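Local coordinates for protein glypican-1 (Homo sapiens, PDB 4YWT) that carries heparan sulfate chains at the cell surface as a GPI-linked proteoglycan and, through them, binds collagen and takes part in Schwann cell myelination, at residues L95-F106 with F222-V233; L259-Y270 with C414-Y423. The protein carries 3 engineered substitutions. All blocks are in the same frame, centred on the assembly; numbering follows the deposited sequence. Where two conformers were deposited one is given.

Interaction 1: L95-F106 with F222-V233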
loop_
_atom_site.group_PDB
_atom_site.type_symbol
_atom_site.label_atom_id
_atom_site.label_comp_id
_atom_site.label_asym_id
_atom_site.label_seq_id
_atom_site.Cartn_x
_atom_site.Cartn_y
_atom_site.Cartn_z
ATOM N N LEU A 95 8.316 -4.753 0.786
ATOM C CA LEU A 95 6.964 -4.191 0.901
ATOM C C LEU A 95 6.585 -3.341 -0.320
ATOM O O LEU A 95 5.493 -3.483 -0.896
ATOM C CB LEU A 95 6.841 -3.354 2.175
ATOM C CG LEU A 95 5.488 -2.678 2.409
ATOM C CD1 LEU A 95 4.373 -3.709 2.459
ATOM C CD2 LEU A 95 5.515 -1.862 3.688
ATOM N N GLN A 96 7.512 -2.472 -0.711
ATOM C CA GLN A 96 7.340 -1.573 -1.846
ATOM C C GLN A 96 7.082 -2.347 -3.133
ATOM O O GLN A 96 6.215 -1.976 -3.929
ATOM C CB GLN A 96 8.580 -0.688 -2.000
ATOM C CG GLN A 96 8.327 0.661 -2.645
ATOM C CD GLN A 96 9.575 1.522 -2.683
ATOM O OE1 GLN A 96 10.396 1.485 -1.766
ATOM N NE2 GLN A 96 9.724 2.306 -3.746
ATOM N N ALA A 97 7.840 -3.423 -3.328
ATOM C CA ALA A 97 7.649 -4.291 -4.484
ATOM C C ALA A 97 6.239 -4.871 -4.488
ATOM O O ALA A 97 5.546 -4.843 -5.518
ATOM C CB ALA A 97 8.684 -5.407 -4.492
ATOM N N MET A 98 5.815 -5.384 -3.333
ATOM C CA MET A 98 4.466 -5.945 -3.216
ATOM C C MET A 98 3.394 -4.923 -3.617
ATOM O O MET A 98 2.556 -5.184 -4.504
ATOM C CB MET A 98 4.217 -6.443 -1.789
ATOM C CG MET A 98 2.944 -7.268 -1.612
ATOM S SD MET A 98 1.442 -6.290 -1.368
ATOM C CE MET A 98 1.739 -5.608 0.259
ATOM N N LEU A 99 3.431 -3.758 -2.973
ATOM C CA LEU A 99 2.453 -2.708 -3.256
ATOM C C LEU A 99 2.468 -2.291 -4.728
ATOM O O LEU A 99 1.415 -2.057 -5.327
ATOM C CB LEU A 99 2.700 -1.488 -2.369
ATOM C CG LEU A 99 2.493 -1.673 -0.865
ATOM C CD1 LEU A 99 2.909 -0.416 -0.118
ATOM C CD2 LEU A 99 1.046 -2.031 -0.555
ATOM N N ALA A 100 3.663 -2.206 -5.307
ATOM C CA ALA A 100 3.810 -1.815 -6.706
ATOM C C ALA A 100 3.150 -2.825 -7.643
ATOM O O ALA A 100 2.392 -2.448 -8.551
ATOM C CB ALA A 100 5.279 -1.651 -7.059
ATOM N N THR A 101 3.433 -4.107 -7.421
ATOM C CA THR A 101 2.830 -5.149 -8.249
ATOM C C THR A 101 1.308 -5.144 -8.110
ATOM O O THR A 101 0.587 -5.282 -9.108
ATOM C CB THR A 101 3.370 -6.552 -7.904
ATOM O OG1 THR A 101 3.054 -6.872 -6.544
ATOM C CG2 THR A 101 4.875 -6.609 -8.109
ATOM N N GLN A 102 0.822 -4.972 -6.881
ATOM C CA GLN A 102 -0.622 -4.843 -6.671
ATOM C C GLN A 102 -1.207 -3.695 -7.497
ATOM O O GLN A 102 -2.216 -3.861 -8.198
ATOM C CB GLN A 102 -0.937 -4.630 -5.188
ATOM C CG GLN A 102 -0.748 -5.867 -4.325
ATOM C CD GLN A 102 -1.699 -6.989 -4.699
ATOM O OE1 GLN A 102 -2.797 -6.747 -5.203
ATOM N NE2 GLN A 102 -1.282 -8.226 -4.455
ATOM N N LEU A 103 -0.555 -2.538 -7.414
ATOM C CA LEU A 103 -1.002 -1.341 -8.117
ATOM C C LEU A 103 -1.096 -1.574 -9.623
ATOM O O LEU A 103 -2.141 -1.320 -10.242
ATOM C CB LEU A 103 -0.057 -0.174 -7.823
ATOM C CG LEU A 103 -0.449 1.184 -8.402
ATOM C CD1 LEU A 103 -1.877 1.504 -8.024
ATOM C CD2 LEU A 103 0.489 2.267 -7.898
ATOM N N ARG A 104 -0.000 -2.063 -10.201
ATOM C CA ARG A 104 0.036 -2.376 -11.627
ATOM C C ARG A 104 -1.088 -3.336 -12.006
ATOM O O ARG A 104 -1.835 -3.088 -12.958
ATOM C CB ARG A 104 1.389 -2.972 -12.015
ATOM N N SER A 105 -1.214 -4.418 -11.239
ATOM C CA SER A 105 -2.238 -5.427 -11.497
ATOM C C SER A 105 -3.648 -4.837 -11.534
ATOM O O SER A 105 -4.380 -5.031 -12.508
ATOM C CB SER A 105 -2.169 -6.535 -10.444
ATOM O OG SER A 105 -0.978 -7.291 -10.579
ATOM N N PHE A 106 -4.023 -4.111 -10.485
ATOM C CA PHE A 106 -5.381 -3.575 -10.405
ATOM C C PHE A 106 -5.657 -2.493 -11.447
ATOM O O PHE A 106 -6.711 -2.506 -12.089
ATOM C CB PHE A 106 -5.664 -3.033 -9.005
ATOM C CG PHE A 106 -6.123 -4.084 -8.038
ATOM C CD1 PHE A 106 -5.206 -4.827 -7.310
ATOM C CD2 PHE A 106 -7.475 -4.339 -7.866
ATOM C CE1 PHE A 106 -5.628 -5.798 -6.422
ATOM C CE2 PHE A 106 -7.905 -5.310 -6.981
ATOM C CZ PHE A 106 -6.978 -6.041 -6.257
ATOM N N PHE A 222 -9.430 2.797 -4.622
ATOM C CA PHE A 222 -8.576 1.675 -4.242
ATOM C C PHE A 222 -7.183 1.826 -4.858
ATOM O O PHE A 222 -6.160 1.759 -4.153
ATOM C CB PHE A 222 -9.211 0.349 -4.667
ATOM C CG PHE A 222 -8.408 -0.861 -4.281
ATOM C CD1 PHE A 222 -8.448 -1.352 -2.985
ATOM C CD2 PHE A 222 -7.622 -1.514 -5.215
ATOM C CE1 PHE A 222 -7.712 -2.464 -2.628
ATOM C CE2 PHE A 222 -6.886 -2.631 -4.864
ATOM C CZ PHE A 222 -6.930 -3.105 -3.569
ATOM N N VAL A 223 -7.150 2.043 -6.172
ATOM C CA VAL A 223 -5.880 2.228 -6.877
ATOM C C VAL A 223 -5.080 3.404 -6.295
ATOM O O VAL A 223 -3.870 3.290 -6.034
ATOM C CB VAL A 223 -6.119 2.440 -8.388
ATOM C CG1 VAL A 223 -4.905 3.067 -9.056
ATOM C CG2 VAL A 223 -6.485 1.118 -9.052
ATOM N N GLN A 224 -5.770 4.522 -6.078
ATOM C CA GLN A 224 -5.178 5.699 -5.446
ATOM C C GLN A 224 -4.565 5.360 -4.089
ATOM O O GLN A 224 -3.471 5.819 -3.758
ATOM C CB GLN A 224 -6.226 6.799 -5.281
ATOM C CG GLN A 224 -6.093 7.946 -6.267
ATOM C CD GLN A 224 -7.311 8.851 -6.275
ATOM O OE1 GLN A 224 -8.264 8.634 -5.525
ATOM N NE2 GLN A 224 -7.284 9.874 -7.120
ATOM N N GLY A 225 -5.283 4.553 -3.312
ATOM C CA GLY A 225 -4.802 4.097 -2.020
ATOM C C GLY A 225 -3.525 3.288 -2.134
ATOM O O GLY A 225 -2.581 3.490 -1.361
ATOM N N LEU A 226 -3.488 2.367 -3.094
ATOM C CA LEU A 226 -2.267 1.599 -3.333
ATOM C C LEU A 226 -1.097 2.526 -3.659
ATOM O O LEU A 226 0.012 2.367 -3.124
ATOM C CB LEU A 226 -2.470 0.588 -4.464
ATOM C CG LEU A 226 -3.367 -0.610 -4.144
ATOM C CD1 LEU A 226 -3.643 -1.413 -5.401
ATOM C CD2 LEU A 226 -2.729 -1.482 -3.072
ATOM N N GLY A 227 -1.355 3.504 -4.526
ATOM C CA GLY A 227 -0.340 4.485 -4.873
ATOM C C GLY A 227 0.189 5.250 -3.669
ATOM O O GLY A 227 1.404 5.417 -3.501
ATOM N N VAL A 228 -0.730 5.705 -2.821
ATOM C CA VAL A 228 -0.366 6.462 -1.631
ATOM C C VAL A 228 0.465 5.614 -0.675
ATOM O O VAL A 228 1.493 6.069 -0.186
ATOM C CB VAL A 228 -1.611 6.998 -0.892
ATOM C CG1 VAL A 228 -1.253 7.423 0.532
ATOM C CG2 VAL A 228 -2.229 8.152 -1.663
ATOM N N ALA A 229 0.028 4.383 -0.418
ATOM C CA ALA A 229 0.788 3.481 0.445
ATOM C C ALA A 229 2.203 3.280 -0.097
ATOM O O ALA A 229 3.191 3.348 0.652
ATOM C CB ALA A 229 0.077 2.146 0.581
ATOM N N SER A 230 2.292 3.050 -1.405
ATOM C CA SER A 230 3.584 2.853 -2.055
ATOM C C SER A 230 4.501 4.059 -1.850
ATOM O O SER A 230 5.658 3.909 -1.432
ATOM C CB SER A 230 3.390 2.581 -3.548
ATOM O OG SER A 230 4.484 1.856 -4.080
ATOM N N ASP A 231 3.985 5.253 -2.135
ATOM C CA ASP A 231 4.770 6.476 -1.982
ATOM C C ASP A 231 5.193 6.712 -0.533
ATOM O O ASP A 231 6.315 7.147 -0.267
ATOM C CB ASP A 231 3.987 7.683 -2.500
ATOM C CG ASP A 231 3.955 7.749 -4.013
ATOM O OD1 ASP A 231 4.829 7.125 -4.652
ATOM O OD2 ASP A 231 3.060 8.424 -4.563
ATOM N N VAL A 232 4.287 6.423 0.398
ATOM C CA VAL A 232 4.571 6.572 1.819
ATOM C C VAL A 232 5.725 5.668 2.224
ATOM O O VAL A 232 6.661 6.118 2.877
ATOM C CB VAL A 232 3.338 6.253 2.692
ATOM C CG1 VAL A 232 3.751 6.039 4.142
ATOM C CG2 VAL A 232 2.311 7.371 2.589
ATOM N N VAL A 233 5.667 4.399 1.826
ATOM C CA VAL A 233 6.758 3.479 2.138
ATOM C C VAL A 233 8.076 3.963 1.526
ATOM O O VAL A 233 9.110 4.024 2.208
ATOM C CB VAL A 233 6.455 2.054 1.642
ATOM C CG1 VAL A 233 7.669 1.151 1.834
ATOM C CG2 VAL A 233 5.245 1.494 2.370
#
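Phe-106 presents one ring face to Phe-222, whose CE2 sits 3.3 Å above the plane, over the centre of the ring. The pair is edge-to-face, with planes at 57° and centroids 4.6 Å apart. Gln-102 O, one helical turn back, lies at the edge of the Phe-106 ring, in its plane. Phe-106 CD1 lies in the plane of the Phe-222 ring, at its edge. Next to this pair, Leu-103 splits its branches over the partner helix. Leu-103 CD1 reaches Val-223 O at 3.3 Å and also touches Val-223 CG1. Leu-103 CD2 rests on Gly-227 CA at 3.8 Å. Leu-103 CG is anti to the backbone N (chi1 -175°), which carries both methyls toward helix 204-236. These are two long helices, 70-129 and 204-236, running nearly antiparallel in the elongated, predominantly helical glypican fold. The axes of the two segments come within 9.2 Å and differ in direction by 158°. No hydrogen bond links the two segments. Helix 286-299 adds Trp-289, which touches Leu-99, Ala-229 and Val-233. Leu-99 CD1 lies over the backbone between Ala-229 and Ser-230, 3.7 Å from Ser-230 N. At the far end, Leu-95 CD2 meets Val-233 CG2 at 3.6 Å.

Interaction 2: L259-Y270 with C414-Y423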
loop_
_atom_site.group_PDB
_atom_site.type_symbol
_atom_site.label_atom_id
_atom_site.label_comp_id
_atom_site.label_asym_id
_atom_site.label_seq_id
_atom_site.Cartn_x
_atom_site.Cartn_y
_atom_site.Cartn_z
ATOM N N LEU A 259 33.885 -6.776 24.717
ATOM C CA LEU A 259 33.965 -7.086 26.142
ATOM C C LEU A 259 34.298 -8.551 26.411
ATOM O O LEU A 259 34.091 -9.047 27.517
ATOM C CB LEU A 259 32.658 -6.715 26.845
ATOM C CG LEU A 259 32.322 -5.222 26.899
ATOM C CD1 LEU A 259 31.252 -4.956 27.945
ATOM C CD2 LEU A 259 33.568 -4.389 27.175
ATOM N N GLY A 260 34.812 -9.239 25.398
ATOM C CA GLY A 260 35.359 -10.567 25.595
ATOM C C GLY A 260 34.434 -11.746 25.356
ATOM O O GLY A 260 34.768 -12.875 25.719
ATOM N N VAL A 261 33.279 -11.502 24.747
ATOM C CA VAL A 261 32.348 -12.584 24.441
ATOM C C VAL A 261 31.779 -12.478 23.023
ATOM O O VAL A 261 30.587 -12.232 22.841
ATOM C CB VAL A 261 31.185 -12.630 25.462
ATOM C CG1 VAL A 261 31.629 -13.321 26.741
ATOM C CG2 VAL A 261 30.675 -11.226 25.768
ATOM N N PRO A 262 32.634 -12.684 22.006
ATOM C CA PRO A 262 32.204 -12.548 20.610
ATOM C C PRO A 262 31.208 -13.628 20.189
ATOM O O PRO A 262 30.449 -13.428 19.241
ATOM C CB PRO A 262 33.514 -12.682 19.828
ATOM C CG PRO A 262 34.378 -13.522 20.699
ATOM C CD PRO A 262 34.037 -13.127 22.109
ATOM N N GLY A 263 31.220 -14.757 20.890
ATOM C CA GLY A 263 30.297 -15.839 20.604
ATOM C C GLY A 263 28.911 -15.560 21.150
ATOM O O GLY A 263 27.935 -16.197 20.752
ATOM N N ALA A 264 28.824 -14.601 22.066
ATOM C CA ALA A 264 27.550 -14.238 22.673
ATOM C C ALA A 264 26.670 -13.474 21.690
ATOM O O ALA A 264 27.144 -12.595 20.968
ATOM C CB ALA A 264 27.776 -13.416 23.933
ATOM N N ARG A 265 25.386 -13.812 21.672
ATOM C CA ARG A 265 24.432 -13.144 20.798
ATOM C C ARG A 265 23.398 -12.393 21.632
ATOM O O ARG A 265 23.093 -12.797 22.755
ATOM C CB ARG A 265 23.759 -14.159 19.869
ATOM C CG ARG A 265 24.593 -14.502 18.644
ATOM C CD ARG A 265 24.731 -13.291 17.734
ATOM N NE ARG A 265 25.722 -13.489 16.681
ATOM C CZ ARG A 265 26.836 -12.773 16.563
ATOM N NH1 ARG A 265 27.102 -11.808 17.434
ATOM N NH2 ARG A 265 27.684 -13.018 15.573
ATOM N N PRO A 266 22.861 -11.290 21.085
ATOM C CA PRO A 266 21.968 -10.411 21.849
ATOM C C PRO A 266 20.663 -11.075 22.266
ATOM O O PRO A 266 20.110 -11.881 21.519
ATOM C CB PRO A 266 21.685 -9.263 20.871
ATOM C CG PRO A 266 22.799 -9.306 19.886
ATOM C CD PRO A 266 23.143 -10.750 19.745
ATOM N N CYS A 267 20.183 -10.738 23.457
ATOM C CA CYS A 267 18.885 -11.219 23.901
ATOM C C CYS A 267 17.781 -10.602 23.044
ATOM O O CYS A 267 17.857 -9.433 22.668
ATOM C CB CYS A 267 18.666 -10.903 25.384
ATOM S SG CYS A 267 19.767 -11.809 26.508
ATOM N N PRO A 268 16.761 -11.408 22.712
ATOM C CA PRO A 268 15.625 -10.960 21.896
ATOM C C PRO A 268 14.960 -9.678 22.404
ATOM O O PRO A 268 14.758 -8.753 21.616
ATOM C CB PRO A 268 14.659 -12.141 21.981
ATOM C CG PRO A 268 15.555 -13.324 22.119
ATOM C CD PRO A 268 16.713 -12.860 22.965
ATOM N N ASP A 269 14.634 -9.621 23.693
ATOM C CA ASP A 269 13.969 -8.451 24.263
ATOM C C ASP A 269 14.880 -7.224 24.265
ATOM O O ASP A 269 14.416 -6.092 24.108
ATOM C CB ASP A 269 13.483 -8.752 25.682
ATOM C CG ASP A 269 12.301 -9.704 25.705
ATOM O OD1 ASP A 269 11.703 -9.935 24.632
ATOM O OD2 ASP A 269 11.963 -10.214 26.794
ATOM N N TYR A 270 16.174 -7.458 24.450
ATOM C CA TYR A 270 17.181 -6.405 24.375
ATOM C C TYR A 270 17.177 -5.784 22.976
ATOM O O TYR A 270 16.972 -4.573 22.810
ATOM C CB TYR A 270 18.560 -6.979 24.722
ATOM C CG TYR A 270 19.714 -6.003 24.658
ATOM C CD1 TYR A 270 19.523 -4.642 24.867
ATOM C CD2 TYR A 270 21.003 -6.449 24.391
ATOM C CE1 TYR A 270 20.583 -3.755 24.805
ATOM C CE2 TYR A 270 22.067 -5.570 24.327
ATOM C CZ TYR A 270 21.851 -4.226 24.536
ATOM O OH TYR A 270 22.911 -3.349 24.472
ATOM N N CYS A 414 22.346 -15.347 26.762
ATOM C CA CYS A 414 22.516 -14.296 25.763
ATOM C C CYS A 414 23.127 -12.998 26.291
ATOM O O CYS A 414 23.185 -12.759 27.495
ATOM C CB CYS A 414 21.164 -13.995 25.115
ATOM S SG CYS A 414 19.818 -13.832 26.307
ATOM N N TRP A 415 23.588 -12.170 25.362
ATOM C CA TRP A 415 24.211 -10.889 25.678
ATOM C C TRP A 415 23.160 -9.807 25.962
ATOM O O TRP A 415 22.346 -9.478 25.101
ATOM C CB TRP A 415 25.127 -10.501 24.510
ATOM C CG TRP A 415 25.580 -9.075 24.425
ATOM C CD1 TRP A 415 25.069 -8.104 23.613
ATOM C CD2 TRP A 415 26.673 -8.473 25.130
ATOM N NE1 TRP A 415 25.760 -6.930 23.785
ATOM C CE2 TRP A 415 26.754 -7.132 24.707
ATOM C CE3 TRP A 415 27.587 -8.935 26.082
ATOM C CZ2 TRP A 415 27.706 -6.246 25.208
ATOM C CZ3 TRP A 415 28.532 -8.053 26.577
ATOM C CH2 TRP A 415 28.582 -6.725 26.142
ATOM N N ASN A 416 23.185 -9.268 27.180
ATOM C CA ASN A 416 22.240 -8.233 27.601
ATOM C C ASN A 416 22.817 -6.828 27.452
ATOM O O ASN A 416 22.159 -5.831 27.751
ATOM C CB ASN A 416 21.790 -8.475 29.047
ATOM C CG ASN A 416 22.951 -8.533 30.031
ATOM O OD1 ASN A 416 23.982 -7.886 29.845
ATOM N ND2 ASN A 416 22.778 -9.311 31.093
ATOM N N GLY A 417 24.057 -6.777 26.988
ATOM C CA GLY A 417 24.770 -5.542 26.719
ATOM C C GLY A 417 25.806 -5.134 27.754
ATOM O O GLY A 417 26.745 -4.407 27.427
ATOM N N MET A 418 25.647 -5.569 28.999
ATOM C CA MET A 418 26.766 -5.591 29.939
ATOM C C MET A 418 27.618 -6.862 29.836
ATOM O O MET A 418 28.846 -6.801 29.881
ATOM C CB MET A 418 26.265 -5.373 31.365
ATOM C CG MET A 418 25.958 -3.904 31.637
ATOM S SD MET A 418 24.551 -3.589 32.715
ATOM C CE MET A 418 24.617 -5.021 33.783
ATOM N N ALA A 419 26.952 -8.007 29.696
ATOM C CA ALA A 419 27.628 -9.304 29.694
ATOM C C ALA A 419 26.727 -10.402 29.134
ATOM O O ALA A 419 25.596 -10.141 28.727
ATOM C CB ALA A 419 28.081 -9.665 31.103
ATOM N N ARG A 420 27.237 -11.630 29.105
ATOM C CA ARG A 420 26.407 -12.789 28.789
ATOM C C ARG A 420 25.519 -13.080 29.992
ATOM O O ARG A 420 25.957 -12.934 31.134
ATOM C CB ARG A 420 27.263 -14.006 28.434
ATOM N N GLY A 421 24.276 -13.484 29.749
ATOM C CA GLY A 421 23.329 -13.642 30.839
ATOM C C GLY A 421 21.877 -13.512 30.425
ATOM O O GLY A 421 21.513 -13.791 29.283
ATOM N N ARG A 422 21.034 -13.123 31.375
ATOM C CA ARG A 422 19.626 -12.881 31.092
ATOM C C ARG A 422 19.331 -11.383 31.057
ATOM O O ARG A 422 19.940 -10.604 31.792
ATOM C CB ARG A 422 18.742 -13.571 32.132
ATOM N N TYR A 423 18.404 -10.985 30.191
ATOM C CA TYR A 423 18.019 -9.583 30.066
ATOM C C TYR A 423 16.687 -9.333 30.764
ATOM O O TYR A 423 15.634 -9.772 30.303
ATOM C CB TYR A 423 17.945 -9.193 28.588
ATOM C CG TYR A 423 17.475 -7.785 28.297
ATOM C CD1 TYR A 423 18.364 -6.718 28.311
ATOM C CD2 TYR A 423 16.149 -7.528 27.970
ATOM C CE1 TYR A 423 17.942 -5.431 28.030
ATOM C CE2 TYR A 423 15.717 -6.244 27.689
ATOM C CZ TYR A 423 16.617 -5.200 27.719
ATOM O OH TYR A 423 16.193 -3.921 27.438
#
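The disulfide Cys-267–Cys-414 ties the start of helix 268-278 to a small two-stranded antiparallel hairpin, 414-415 with 420-421, in the cysteine-rich region of glypican-1. Cys-267 SG and Cys-414 SG are 2.0 Å apart and chi3 is 91°, close to the relaxed value for a disulfide. Cys-414 SG stands between its own backbone N and carbonyl carbon (chi1 46°), facing Cys-267. Cys-267 is also the N-cap residue of the helix.

Two backbone hydrogen bonds flank Pro-266 and form a single beta bridge with Trp-415. Trp-415 N donates to Arg-265 O at 2.7 Å, nearly straight. Cys-267 N donates to Trp-415 O. Pro-266 CA adds a CA-H...O contact to that same oxygen. Within the hairpin, Asn-416 OD1 accepts from Met-418 N, an Asx turn, and from Ala-419 N, while its ND2 donates to Arg-422 O. The three bonds fix the amide group.

Apolar contacts surround the indole. Leu-259 CD1 meets Trp-415 CH2 at the ring edge, in plane, at 3.7 Å. Val-261 CG2 approaches CE3 and CZ3 of Trp-415 obliquely. Gly-417 CA lies over one indole face, offset toward the rim. Trp-415 NE1 is hydrogen-bonded to Lys-251 O.

Tyr-270, Trp-415 and Tyr-423 form an aromatic cluster. The Tyr-270 and Tyr-423 planes are 26° apart, but the rings are slid and barely overlap. Instead, Tyr-270 CB makes a CH-pi contact over the Tyr-423 face, 3.6 Å from its centroid. Tyr-423 OH is hydrogen-bonded to Glu-440 OE2, with a weak bond to Asn-273 ND2. Tyr-270 CG is anti to the backbone N, directing the ring to the hairpin turn. There Asn-416 O sits 3.4 Å above the centre of the Tyr-270 ring.

Interactions 1 and 2 lie in one glypican chain, with centres about 40 Å apart and nearest atoms about 21 Å apart. They do not touch. They come in series: 95-106 with 222-233 is complete before 259-270 opens the second. The centre of interaction 1 is about 4 Å from the centre of the chain, on helices 70-129 and 204-236. That of interaction 2 is about 37 Å away from it, where the start of helix 268-278 meets the only sheet, the hairpin 414-421. No helix or strand is shared. Interaction 1 joins its helices by apolar side chains in the middle of the elongated molecule. Interaction 2 joins its segments by a disulfide and a backbone bridge toward the cysteine-rich end.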